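Local coordinates for protein aminopeptidase N (Francisella tularensis subsp. tularensis, PDB 5DLL) that catalyses the zinc-dependent release of N-terminal amino acids from peptides and probably helps to degrade intracellular peptides left by protein breakdown, at residues 131-136 / 386-391; 420-425 / 434-439; 578-583 / 637-642; 695-700 / 715-720; 770-775 / 782-787. All blocks are in the same frame, centred on the assembly; numbering follows the deposited sequence.

Contact 1 (131-136 / 386-391); sequences QCEATG and NFYTVT
The van der Waals part of this contact is small and rests on the hydroxyl end of Tyr388. Tyr388 OH lies 4.3 Å from Ala134 CB. The same oxygen is 4.5 Å from Glu133 CG, a loose approach to the aliphatic stem of the glutamate. The tyrosine has CG beside its backbone N (chi1 -53°), and from there the ring reaches across to the loop. Its side chain also touches Leu328 of helix 328-346.

The two segments belong to the N-terminal domain and the catalytic domain of an M1 aminopeptidase, and they face each other beside the zinc site. The side chain of Glu133 is about 6 Å from the zinc ion and about 5 Å from that of Glu332, a zinc ligand. It also touches Met275 of the GAMEN motif. This place is consistent with the family pattern, in which a glutamate of this loop probably meets the free amino group of the substrate.

Local bonds and backbone turns shape each side separately. Gln131 NE2 donates to Glu133 O at 2.9 Å, in the carbonyl plane and on a lone pair. The loop also holds a cis peptide bond between Glu133 and Ala134. Tyr388 sits at the centre of an inverse gamma turn, closed by Thr389 N to Phe387 O at 2.9 Å. Thr389 then takes the N-cap position of helix 390-423.

Contact 2 (420-425 / 434-439); sequences FERHDG and VNAMAD
The backbones of Arg422 and Ala436 come within 8.0 Å, CA to CA, where the C-terminal part of helix 390-423 passes helix 430-439. The two are consecutive helices, joined by a short connection, in the catalytic domain of the M1 family, away from the zinc.

Arg422 carries the contact. Its CG is anti to the carbonyl carbon, and the chain then runs extended from CG to NE. This carries the guanidinium over to the neighbouring helix, where it forms a salt bridge with Asp439. Arg422 NH2 donates to Asp439 OD2 at 3.0 Å, with an N-H...O angle of 159°. The oxygen lies almost in the guanidinium plane, at its edge. It is met on its anti side, with the donor 31° out of the carboxylate plane, and the two flat groups are turned 66° apart. NH1 adds a weak bond to the same OD2 at 3.3 Å, so one oxygen takes both nitrogens.

Asp439 stands in the last turn of helix 430-439. An acid near the C-terminal end of a helix lies close to its carbonyls, so the guanidinium probably offsets some of that negative charge. Asn435 borders the arginine with its backbone C and its CB; its OD1 bonds to Lys449. Ala436 packs on Tyr419 of the longer helix. Its methyl also borders the guanidinium, with CB 4.0 Å from Arg422 NH1.

Contact 3 (578-583 / 637-642); sequences NIILNN and KNVVNQ
Val639 and Ile580 meet through branches set by their first torsions. In Val639, chi1 of -54° places CG1 anti to the carbonyl carbon and CG2 between the backbone N and that carbon. In Ile580, chi1 of -58° sends CG1 to the side of the backbone N, and CD1 goes on from there toward the valine. The contact joins helices 565-581 and 629-646 of the C-terminal helical domain, classed with ARM repeats. Between the segments 578-583 and 637-642 the nearest CA atoms are those of Ile580 and Val639, 7.6 Å apart.

The chemistry across the gap is apolar. Ile580 CD1 touches Val639 CG2 at 3.5 Å, and the two side chains cross at about a right angle. The other branch of the valine, CG1, lies 3.9 Å from Ile579 CG2, where the side chains approach at a slant. One valine is thus shared by two successive isoleucines, each taking one methyl. All three residues are buried. Ile580 also packs on Ile620 of helix 617-621, which extends the apolar patch.

Helix 565-581 finishes just beside this patch. Asn583 leaves the helix with positive phi, 51°, in a Schellman motif that turns the chain. Ile580 O has two partners: Ser635 OG of helix 629-646, and Asn583 N at 3.0 Å in the Schellman turn.

Contact 4 (695-700 / 715-720); sequences DLAQQL and TELLKS
Glu716 O accepts the backbone N of Lys719 at 3.1 Å, while the CB of Glu716 faces Ala697 across the contact. Ala697 CB and Glu716 CB are 4.4 Å apart. The glutamate starts out toward helix 691-703, but its carboxylate turns away, and its side chain touches Leu681 and Ser682 of helix 668-685.

Leu717 does most of the packing. Its CD1 meets Ala697 CB at 3.7 Å. The small methyl of the alanine goes with a close approach of the backbones, since the CA atoms of Ala697 and Leu717 are 6.1 Å apart. The other methyl, CD2, lies 3.6 Å from Gln698 OE1. That glutamine leaves its helix with CG on the far side from the backbone N (chi1 -176°). A bend at chi2, 61°, then brings the amide end to the leucine. Its NE2 makes a weak hydrogen bond with Asp702 OD2 on its own helix.

Helices 691-703 and 707-717 are consecutive helices of the C-terminal ARM-like domain. Further helices complete the packing: Ala697 rests on Met685 of helix 668-685, and Leu717 on Ala729 of helix 723-736. With no polar bond between the segments, the pair is held by van der Waals packing, chiefly of Leu717 on Ala697. The Gln698 amide lies beside the leucine and spends its polarity on its own helix.

Contact 5 (770-775 / 782-787); sequences PAYNPK and SLIGGF
A loop between two helices of the C-terminal ARM-like domain folds back here on the second of them. The loop follows helix 759-767, and the partner is helix 777-788. Tyr772 makes the whole contact from the loop side. Its CG is anti to the backbone N (chi1 -173°), and the ring extends across to Leu783 and Ile784.

Leu783 CD2 sits over one face of the ring in a CH-pi contact, 3.8 Å from the centroid and 28° off the ring normal. It leans toward the CD1-CE1 edge, 3.5 Å from each of Tyr772 CD1 and CE1. Leu783 also touches Val763 and Leu766, so it packs on both the loop and helix 759-767.

The loop has its own local turn. Asn773 OD1 accepts from Lys775 N at 3.1 Å, which makes an Asx turn. Ile784 takes the far end of the tyrosine, where its CG1 is 3.6 Å from Tyr772 OH.

In the fold
Contacts 3, 4 and 5 are buried and lie in the C-terminal helical domain. Contacts 3 and 4 pack helix on helix, while contact 5 sets a loop on a helix through an aromatic face. Contacts 3 and 4 are near neighbours, with nearest atoms about 6 Å apart. Contacts 1 and 2 are only partly buried. Both use helix 390-423: contact 1 lies at its start and contact 2 at its end, with centres about 24 Å apart. Contact 2 alone has a salt bridge between its segments, and it includes an exposed residue. Contact 1 differs by its place beside the zinc and by joining two domains through sparse packing.

Contact 1 (131-136 / 386-391)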
# COMPACT_ATOMS: atom_id res chain seq x y z
N GLN A 131 -5.70 4.71 19.51
CA GLN A 131 -5.40 5.09 18.14
C GLN A 131 -5.37 6.61 18.12
O GLN A 131 -6.39 7.25 18.38
CB GLN A 131 -6.46 4.56 17.18
CG GLN A 131 -6.36 5.10 15.76
CD GLN A 131 -5.03 4.81 15.11
OE1 GLN A 131 -4.47 3.72 15.28
NE2 GLN A 131 -4.51 5.77 14.36
N CYS A 132 -4.20 7.18 17.84
CA CYS A 132 -4.02 8.62 17.98
C CYS A 132 -3.74 9.38 16.68
O CYS A 132 -3.83 10.60 16.67
CB CYS A 132 -2.95 8.90 19.03
SG CYS A 132 -3.40 8.30 20.68
N GLU A 133 -3.40 8.69 15.60
CA GLU A 133 -3.29 9.37 14.30
C GLU A 133 -4.69 9.48 13.70
O GLU A 133 -5.40 8.49 13.68
CB GLU A 133 -2.37 8.61 13.34
CG GLU A 133 -2.17 9.31 11.99
CD GLU A 133 -1.14 8.64 11.10
OE1 GLU A 133 -0.94 7.42 11.22
OE2 GLU A 133 -0.54 9.35 10.27
N ALA A 134 -5.09 10.66 13.23
CA ALA A 134 -4.29 11.89 13.22
C ALA A 134 -4.41 12.71 14.52
O ALA A 134 -3.42 13.23 15.02
CB ALA A 134 -4.69 12.76 12.03
N THR A 135 -5.63 12.81 15.05
CA THR A 135 -5.93 13.73 16.16
C THR A 135 -6.73 13.05 17.29
O THR A 135 -7.58 13.67 17.92
CB THR A 135 -6.70 14.97 15.65
OG1 THR A 135 -7.89 14.56 14.97
CG2 THR A 135 -5.82 15.80 14.70
N GLY A 136 -6.43 11.79 17.56
CA GLY A 136 -7.13 11.04 18.59
C GLY A 136 -6.57 11.20 19.99
O GLY A 136 -7.17 10.72 20.94
N ASN A 386 -8.70 13.29 2.63
CA ASN A 386 -8.21 13.91 1.40
C ASN A 386 -6.74 13.56 1.12
O ASN A 386 -6.32 13.51 -0.04
CB ASN A 386 -8.36 15.44 1.46
CG ASN A 386 -9.81 15.90 1.54
OD1 ASN A 386 -10.70 15.14 1.89
ND2 ASN A 386 -10.04 17.17 1.20
N PHE A 387 -5.98 13.34 2.18
CA PHE A 387 -4.56 12.99 2.07
C PHE A 387 -4.28 11.50 1.84
O PHE A 387 -3.23 11.15 1.30
CB PHE A 387 -3.81 13.43 3.33
CG PHE A 387 -3.74 14.92 3.52
CD1 PHE A 387 -3.22 15.74 2.53
CD2 PHE A 387 -4.18 15.50 4.70
CE1 PHE A 387 -3.15 17.11 2.70
CE2 PHE A 387 -4.11 16.87 4.88
CZ PHE A 387 -3.60 17.68 3.88
N TYR A 388 -5.19 10.63 2.26
CA TYR A 388 -4.98 9.19 2.15
C TYR A 388 -5.31 8.68 0.75
O TYR A 388 -6.33 8.03 0.53
CB TYR A 388 -5.79 8.44 3.22
CG TYR A 388 -5.55 8.94 4.65
CD1 TYR A 388 -4.34 9.52 5.02
CD2 TYR A 388 -6.54 8.81 5.62
CE1 TYR A 388 -4.12 9.97 6.31
CE2 TYR A 388 -6.32 9.26 6.92
CZ TYR A 388 -5.11 9.84 7.25
OH TYR A 388 -4.86 10.29 8.53
N THR A 389 -4.42 8.99 -0.20
CA THR A 389 -4.62 8.69 -1.62
C THR A 389 -3.36 8.11 -2.23
O THR A 389 -2.26 8.31 -1.70
CB THR A 389 -4.97 9.97 -2.40
OG1 THR A 389 -3.94 10.95 -2.21
CG2 THR A 389 -6.29 10.55 -1.94
N VAL A 390 -3.52 7.41 -3.34
CA VAL A 390 -2.38 6.85 -4.08
C VAL A 390 -1.43 7.93 -4.60
O VAL A 390 -0.22 7.72 -4.66
CB VAL A 390 -2.82 5.92 -5.24
CG1 VAL A 390 -3.52 4.69 -4.68
CG2 VAL A 390 -3.73 6.64 -6.23
N THR A 391 -1.96 9.09 -4.96
CA THR A 391 -1.13 10.24 -5.30
C THR A 391 -0.16 10.58 -4.16
O THR A 391 1.04 10.67 -4.38
CB THR A 391 -2.00 11.47 -5.62
OG1 THR A 391 -2.75 11.23 -6.82
CG2 THR A 391 -1.14 12.73 -5.79

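Contact 2 (420-425 / 434-439)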
# COMPACT_ATOMS: atom_id res chain seq x y z
N PHE A 420 19.03 13.03 8.91
CA PHE A 420 18.90 12.73 10.34
C PHE A 420 19.82 13.60 11.19
O PHE A 420 19.48 13.95 12.31
CB PHE A 420 19.17 11.25 10.61
CG PHE A 420 18.17 10.33 9.97
CD1 PHE A 420 16.85 10.33 10.38
CD2 PHE A 420 18.55 9.46 8.96
CE1 PHE A 420 15.92 9.49 9.79
CE2 PHE A 420 17.63 8.61 8.37
CZ PHE A 420 16.31 8.63 8.78
N GLU A 421 21.00 13.93 10.66
CA GLU A 421 21.93 14.83 11.37
C GLU A 421 21.28 16.19 11.65
O GLU A 421 21.35 16.71 12.77
CB GLU A 421 23.24 15.00 10.58
CG GLU A 421 24.22 13.83 10.73
CD GLU A 421 25.33 13.79 9.68
OE1 GLU A 421 25.38 14.67 8.79
OE2 GLU A 421 26.16 12.87 9.74
N ARG A 422 20.62 16.77 10.65
CA ARG A 422 19.92 18.04 10.82
C ARG A 422 18.68 17.91 11.69
O ARG A 422 18.45 18.73 12.58
CB ARG A 422 19.50 18.60 9.46
CG ARG A 422 20.63 19.14 8.62
CD ARG A 422 20.13 19.64 7.27
NE ARG A 422 21.20 20.28 6.51
CZ ARG A 422 21.12 20.64 5.23
NH1 ARG A 422 20.01 20.44 4.53
NH2 ARG A 422 22.16 21.22 4.65
N HIS A 423 17.89 16.87 11.43
CA HIS A 423 16.49 16.85 11.85
C HIS A 423 16.07 15.73 12.80
O HIS A 423 14.88 15.45 12.93
CB HIS A 423 15.61 16.81 10.59
CG HIS A 423 15.91 17.90 9.61
ND1 HIS A 423 16.05 19.22 9.98
CD2 HIS A 423 16.08 17.86 8.26
CE1 HIS A 423 16.30 19.95 8.90
NE2 HIS A 423 16.32 19.15 7.85
N ASP A 424 17.01 15.09 13.49
CA ASP A 424 16.64 14.15 14.55
C ASP A 424 15.89 14.93 15.64
O ASP A 424 16.36 15.98 16.09
CB ASP A 424 17.87 13.44 15.13
CG ASP A 424 17.52 12.42 16.21
OD1 ASP A 424 16.36 11.97 16.28
OD2 ASP A 424 18.42 12.06 17.00
N GLY A 425 14.72 14.44 16.03
CA GLY A 425 13.86 15.13 16.99
C GLY A 425 13.27 16.43 16.45
O GLY A 425 13.13 17.39 17.19
N VAL A 434 14.51 17.41 0.60
CA VAL A 434 15.18 17.69 -0.67
C VAL A 434 16.47 18.49 -0.44
O VAL A 434 17.46 18.26 -1.13
CB VAL A 434 14.26 18.46 -1.64
CG1 VAL A 434 15.01 18.88 -2.89
CG2 VAL A 434 13.05 17.61 -2.00
N ASN A 435 16.46 19.41 0.51
CA ASN A 435 17.65 20.20 0.84
C ASN A 435 18.79 19.33 1.35
O ASN A 435 19.93 19.49 0.93
CB ASN A 435 17.32 21.30 1.86
CG ASN A 435 16.45 22.40 1.28
OD1 ASN A 435 16.34 22.57 0.07
ND2 ASN A 435 15.82 23.17 2.16
N ALA A 436 18.49 18.40 2.26
CA ALA A 436 19.49 17.48 2.81
C ALA A 436 20.07 16.58 1.72
O ALA A 436 21.27 16.29 1.69
CB ALA A 436 18.88 16.63 3.91
N MET A 437 19.18 16.14 0.83
CA MET A 437 19.54 15.30 -0.31
C MET A 437 20.35 16.11 -1.34
O MET A 437 21.28 15.59 -1.97
CB MET A 437 18.24 14.76 -0.94
CG MET A 437 18.24 13.31 -1.41
SD MET A 437 18.69 12.02 -0.24
CE MET A 437 17.85 12.56 1.24
N ALA A 438 20.01 17.39 -1.48
CA ALA A 438 20.73 18.30 -2.36
C ALA A 438 22.11 18.63 -1.80
O ALA A 438 23.12 18.44 -2.46
CB ALA A 438 19.94 19.59 -2.55
N ASP A 439 22.13 19.10 -0.55
CA ASP A 439 23.34 19.62 0.07
C ASP A 439 24.39 18.54 0.38
O ASP A 439 25.58 18.81 0.29
CB ASP A 439 22.99 20.39 1.35
CG ASP A 439 22.16 21.65 1.07
OD1 ASP A 439 22.38 22.31 0.03
OD2 ASP A 439 21.28 21.97 1.90

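Contact 3 (578-583 / 637-642)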
# COMPACT_ATOMS: atom_id res chain seq x y z
N ASN A 578 -0.98 -4.44 -28.39
CA ASN A 578 -1.25 -3.93 -29.74
C ASN A 578 -1.70 -5.03 -30.71
O ASN A 578 -2.44 -4.75 -31.66
CB ASN A 578 -0.03 -3.19 -30.29
CG ASN A 578 0.27 -1.91 -29.54
OD1 ASN A 578 -0.58 -1.40 -28.78
ND2 ASN A 578 1.46 -1.37 -29.74
N ILE A 579 -1.27 -6.26 -30.47
CA ILE A 579 -1.77 -7.42 -31.22
C ILE A 579 -3.26 -7.63 -30.96
O ILE A 579 -4.02 -7.91 -31.89
CB ILE A 579 -0.99 -8.71 -30.83
CG1 ILE A 579 0.44 -8.66 -31.38
CG2 ILE A 579 -1.71 -9.97 -31.31
CD1 ILE A 579 0.56 -8.91 -32.88
N ILE A 580 -3.67 -7.49 -29.70
CA ILE A 580 -5.04 -7.76 -29.29
C ILE A 580 -6.01 -6.74 -29.91
O ILE A 580 -7.05 -7.12 -30.45
CB ILE A 580 -5.19 -7.71 -27.75
CG1 ILE A 580 -4.24 -8.73 -27.08
CG2 ILE A 580 -6.64 -7.93 -27.33
CD1 ILE A 580 -4.85 -10.07 -26.72
N LEU A 581 -5.64 -5.46 -29.84
CA LEU A 581 -6.50 -4.37 -30.33
C LEU A 581 -6.69 -4.42 -31.85
O LEU A 581 -7.75 -4.04 -32.35
CB LEU A 581 -5.93 -3.01 -29.92
CG LEU A 581 -5.78 -2.74 -28.42
CD1 LEU A 581 -5.19 -1.35 -28.20
CD2 LEU A 581 -7.11 -2.88 -27.69
N ASN A 582 -5.68 -4.89 -32.57
CA ASN A 582 -5.79 -5.09 -34.02
C ASN A 582 -6.52 -6.38 -34.40
O ASN A 582 -6.66 -6.68 -35.58
CB ASN A 582 -4.40 -5.07 -34.67
CG ASN A 582 -3.62 -3.80 -34.37
OD1 ASN A 582 -2.40 -3.85 -34.19
ND2 ASN A 582 -4.31 -2.67 -34.32
N ASN A 583 -6.99 -7.14 -33.40
CA ASN A 583 -7.59 -8.46 -33.63
C ASN A 583 -6.66 -9.34 -34.48
O ASN A 583 -7.12 -10.14 -35.30
CB ASN A 583 -8.98 -8.33 -34.28
CG ASN A 583 -10.00 -7.66 -33.38
OD1 ASN A 583 -10.47 -6.56 -33.66
ND2 ASN A 583 -10.35 -8.32 -32.28
N LYS A 637 -8.61 -14.31 -25.92
CA LYS A 637 -8.81 -15.75 -25.89
C LYS A 637 -8.10 -16.38 -27.09
O LYS A 637 -7.52 -17.46 -26.97
CB LYS A 637 -10.31 -16.07 -25.90
CG LYS A 637 -10.65 -17.52 -25.58
CD LYS A 637 -12.16 -17.68 -25.42
CE LYS A 637 -12.57 -19.14 -25.34
NZ LYS A 637 -11.91 -19.86 -24.21
N ASN A 638 -8.13 -15.68 -28.22
CA ASN A 638 -7.52 -16.15 -29.46
C ASN A 638 -6.01 -16.28 -29.37
O ASN A 638 -5.46 -17.33 -29.70
CB ASN A 638 -7.89 -15.23 -30.63
CG ASN A 638 -7.43 -15.79 -31.97
OD1 ASN A 638 -7.56 -16.98 -32.24
ND2 ASN A 638 -6.89 -14.92 -32.81
N VAL A 639 -5.33 -15.22 -28.93
CA VAL A 639 -3.87 -15.26 -28.83
C VAL A 639 -3.38 -16.20 -27.72
O VAL A 639 -2.38 -16.90 -27.89
CB VAL A 639 -3.23 -13.87 -28.64
CG1 VAL A 639 -3.69 -12.92 -29.74
CG2 VAL A 639 -3.51 -13.29 -27.26
N VAL A 640 -4.10 -16.23 -26.60
CA VAL A 640 -3.75 -17.11 -25.48
C VAL A 640 -3.90 -18.57 -25.91
O VAL A 640 -3.07 -19.41 -25.54
CB VAL A 640 -4.56 -16.79 -24.20
CG1 VAL A 640 -4.56 -17.95 -23.21
CG2 VAL A 640 -4.02 -15.52 -23.54
N ASN A 641 -4.93 -18.87 -26.69
CA ASN A 641 -5.12 -20.21 -27.24
C ASN A 641 -4.02 -20.61 -28.23
O ASN A 641 -3.61 -21.77 -28.26
CB ASN A 641 -6.49 -20.33 -27.91
CG ASN A 641 -6.60 -21.57 -28.79
OD1 ASN A 641 -6.50 -21.49 -30.02
ND2 ASN A 641 -6.76 -22.73 -28.16
N GLN A 642 -3.56 -19.66 -29.04
CA GLN A 642 -2.49 -19.94 -30.00
C GLN A 642 -1.18 -20.30 -29.29
O GLN A 642 -0.59 -21.34 -29.57
CB GLN A 642 -2.28 -18.76 -30.95
CG GLN A 642 -3.35 -18.66 -32.02
CD GLN A 642 -3.03 -17.64 -33.11
OE1 GLN A 642 -1.86 -17.44 -33.46
NE2 GLN A 642 -4.06 -17.01 -33.66

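Contact 4 (695-700 / 715-720)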
# COMPACT_ATOMS: atom_id res chain seq x y z
N ASP A 695 -4.76 -33.33 -16.23
CA ASP A 695 -4.14 -34.43 -15.49
C ASP A 695 -3.07 -33.91 -14.55
O ASP A 695 -2.97 -34.37 -13.41
CB ASP A 695 -3.56 -35.47 -16.46
CG ASP A 695 -4.62 -36.10 -17.35
OD1 ASP A 695 -5.82 -35.95 -17.05
OD2 ASP A 695 -4.24 -36.73 -18.37
N LEU A 696 -2.29 -32.94 -15.02
CA LEU A 696 -1.24 -32.32 -14.21
C LEU A 696 -1.81 -31.46 -13.09
O LEU A 696 -1.26 -31.44 -11.98
CB LEU A 696 -0.31 -31.46 -15.09
CG LEU A 696 0.62 -32.20 -16.05
CD1 LEU A 696 1.37 -31.21 -16.94
CD2 LEU A 696 1.61 -33.08 -15.30
N ALA A 697 -2.90 -30.75 -13.38
CA ALA A 697 -3.58 -29.93 -12.37
C ALA A 697 -4.23 -30.79 -11.30
O ALA A 697 -4.18 -30.46 -10.11
CB ALA A 697 -4.62 -29.05 -13.04
N GLN A 698 -4.84 -31.89 -11.72
CA GLN A 698 -5.52 -32.82 -10.82
C GLN A 698 -4.54 -33.47 -9.84
O GLN A 698 -4.88 -33.67 -8.67
CB GLN A 698 -6.27 -33.88 -11.63
CG GLN A 698 -7.10 -34.85 -10.79
CD GLN A 698 -8.19 -34.15 -10.00
OE1 GLN A 698 -9.04 -33.47 -10.56
NE2 GLN A 698 -8.17 -34.33 -8.68
N GLN A 699 -3.34 -33.82 -10.31
CA GLN A 699 -2.33 -34.42 -9.44
C GLN A 699 -1.77 -33.39 -8.47
O GLN A 699 -1.66 -33.65 -7.27
CB GLN A 699 -1.20 -35.05 -10.26
CG GLN A 699 -1.60 -36.30 -11.03
CD GLN A 699 -2.10 -37.42 -10.12
OE1 GLN A 699 -1.39 -37.88 -9.23
NE2 GLN A 699 -3.34 -37.85 -10.35
N LEU A 700 -1.42 -32.21 -8.99
CA LEU A 700 -0.91 -31.11 -8.16
C LEU A 700 -1.89 -30.79 -7.04
O LEU A 700 -1.49 -30.57 -5.90
CB LEU A 700 -0.68 -29.86 -9.02
CG LEU A 700 -0.05 -28.63 -8.34
CD1 LEU A 700 1.20 -29.01 -7.56
CD2 LEU A 700 0.27 -27.57 -9.39
N THR A 715 -7.45 -23.28 -9.03
CA THR A 715 -7.73 -22.25 -10.03
C THR A 715 -7.75 -22.81 -11.46
O THR A 715 -8.63 -22.48 -12.25
CB THR A 715 -6.69 -21.11 -9.98
OG1 THR A 715 -6.59 -20.60 -8.65
CG2 THR A 715 -7.06 -19.97 -10.94
N GLU A 716 -6.79 -23.67 -11.78
CA GLU A 716 -6.66 -24.22 -13.13
C GLU A 716 -7.65 -25.35 -13.37
O GLU A 716 -8.12 -25.55 -14.50
CB GLU A 716 -5.23 -24.70 -13.39
CG GLU A 716 -4.14 -23.67 -13.12
CD GLU A 716 -4.21 -22.45 -14.02
OE1 GLU A 716 -4.97 -22.45 -15.01
OE2 GLU A 716 -3.48 -21.47 -13.73
N LEU A 717 -7.99 -26.08 -12.32
CA LEU A 717 -9.03 -27.11 -12.38
C LEU A 717 -10.41 -26.49 -12.68
O LEU A 717 -11.28 -27.17 -13.21
CB LEU A 717 -9.07 -27.91 -11.07
CG LEU A 717 -9.04 -29.45 -11.10
CD1 LEU A 717 -8.11 -30.00 -12.18
CD2 LEU A 717 -8.62 -29.98 -9.73
N LEU A 718 -10.59 -25.22 -12.32
CA LEU A 718 -11.83 -24.48 -12.62
C LEU A 718 -11.93 -23.99 -14.07
O LEU A 718 -13.01 -23.60 -14.51
CB LEU A 718 -11.99 -23.27 -11.68
CG LEU A 718 -12.17 -23.53 -10.19
CD1 LEU A 718 -12.16 -22.21 -9.44
CD2 LEU A 718 -13.46 -24.30 -9.92
N LYS A 719 -10.81 -23.99 -14.80
CA LYS A 719 -10.80 -23.67 -16.23
C LYS A 719 -11.23 -24.87 -17.09
O LYS A 719 -11.43 -24.73 -18.29
CB LYS A 719 -9.43 -23.18 -16.69
CG LYS A 719 -9.01 -21.84 -16.09
CD LYS A 719 -7.79 -21.27 -16.80
CE LYS A 719 -7.46 -19.87 -16.31
NZ LYS A 719 -6.48 -19.19 -17.19
N SER A 720 -11.35 -26.04 -16.45
CA SER A 720 -11.81 -27.26 -17.12
C SER A 720 -13.17 -27.05 -17.74
O SER A 720 -14.04 -26.43 -17.12
CB SER A 720 -11.88 -28.41 -16.11
OG SER A 720 -12.35 -29.60 -16.71

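Contact 5 (770-775 / 782-787)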
# COMPACT_ATOMS: atom_id res chain seq x y z
N PRO A 770 -23.95 -21.51 3.66
CA PRO A 770 -23.55 -21.07 5.01
C PRO A 770 -22.12 -20.52 5.06
O PRO A 770 -21.79 -19.77 5.98
CB PRO A 770 -23.66 -22.35 5.84
CG PRO A 770 -23.40 -23.44 4.87
CD PRO A 770 -24.06 -22.98 3.59
N ALA A 771 -21.30 -20.91 4.09
CA ALA A 771 -19.97 -20.32 3.89
C ALA A 771 -20.02 -18.82 3.60
O ALA A 771 -19.07 -18.11 3.88
CB ALA A 771 -19.24 -21.04 2.77
N TYR A 772 -21.12 -18.36 3.00
CA TYR A 772 -21.35 -16.93 2.79
C TYR A 772 -22.13 -16.33 3.95
O TYR A 772 -22.93 -17.00 4.60
CB TYR A 772 -22.09 -16.70 1.48
CG TYR A 772 -22.22 -15.23 1.09
CD1 TYR A 772 -21.13 -14.51 0.62
CD2 TYR A 772 -23.45 -14.58 1.17
CE1 TYR A 772 -21.25 -13.18 0.26
CE2 TYR A 772 -23.58 -13.24 0.81
CZ TYR A 772 -22.47 -12.55 0.35
OH TYR A 772 -22.60 -11.22 -0.00
N ASN A 773 -21.88 -15.04 4.18
CA ASN A 773 -22.62 -14.23 5.14
C ASN A 773 -22.45 -12.77 4.73
O ASN A 773 -21.33 -12.25 4.74
CB ASN A 773 -22.09 -14.45 6.56
CG ASN A 773 -23.04 -13.95 7.62
OD1 ASN A 773 -23.59 -12.85 7.53
ND2 ASN A 773 -23.25 -14.76 8.66
N PRO A 774 -23.56 -12.10 4.35
CA PRO A 774 -23.48 -10.71 3.88
C PRO A 774 -23.16 -9.68 4.97
O PRO A 774 -22.85 -8.53 4.65
CB PRO A 774 -24.87 -10.46 3.30
CG PRO A 774 -25.77 -11.37 4.06
CD PRO A 774 -24.95 -12.59 4.38
N LYS A 775 -23.25 -10.09 6.24
CA LYS A 775 -22.87 -9.24 7.37
C LYS A 775 -21.35 -9.15 7.51
O LYS A 775 -20.84 -8.14 8.01
CB LYS A 775 -23.50 -9.78 8.66
CG LYS A 775 -23.42 -8.84 9.86
CD LYS A 775 -24.30 -7.61 9.69
CE LYS A 775 -24.20 -6.67 10.88
NZ LYS A 775 -24.98 -5.41 10.68
N SER A 782 -14.84 -11.04 -1.22
CA SER A 782 -14.51 -12.31 -1.86
C SER A 782 -15.52 -12.65 -2.95
O SER A 782 -15.14 -12.77 -4.12
CB SER A 782 -14.48 -13.44 -0.83
OG SER A 782 -13.46 -13.20 0.13
N LEU A 783 -16.78 -12.80 -2.57
CA LEU A 783 -17.80 -13.29 -3.50
C LEU A 783 -18.28 -12.20 -4.46
O LEU A 783 -18.26 -12.40 -5.67
CB LEU A 783 -19.00 -13.87 -2.74
CG LEU A 783 -20.04 -14.56 -3.62
CD1 LEU A 783 -19.46 -15.80 -4.28
CD2 LEU A 783 -21.28 -14.91 -2.82
N ILE A 784 -18.73 -11.07 -3.91
CA ILE A 784 -19.34 -10.02 -4.73
C ILE A 784 -18.27 -9.19 -5.44
O ILE A 784 -18.36 -8.97 -6.65
CB ILE A 784 -20.27 -9.10 -3.90
CG1 ILE A 784 -21.31 -9.93 -3.12
CG2 ILE A 784 -20.94 -8.07 -4.79
CD1 ILE A 784 -22.15 -10.87 -3.96
N GLY A 785 -17.27 -8.73 -4.69
CA GLY A 785 -16.14 -8.00 -5.26
C GLY A 785 -15.32 -8.86 -6.21
O GLY A 785 -14.76 -8.36 -7.19
N GLY A 786 -15.25 -10.16 -5.91
CA GLY A 786 -14.62 -11.13 -6.79
C GLY A 786 -15.38 -11.34 -8.09
O GLY A 786 -14.76 -11.57 -9.13
N PHE A 787 -16.71 -11.26 -8.05
CA PHE A 787 -17.51 -11.37 -9.26
C PHE A 787 -17.44 -10.09 -10.09
O PHE A 787 -17.45 -10.15 -11.32
CB PHE A 787 -18.97 -11.70 -8.94
CG PHE A 787 -19.82 -11.85 -10.17
CD1 PHE A 787 -19.70 -12.97 -10.98
CD2 PHE A 787 -20.72 -10.85 -10.54
CE1 PHE A 787 -20.47 -13.10 -12.13
CE2 PHE A 787 -21.49 -10.99 -11.68
CZ PHE A 787 -21.36 -12.11 -12.48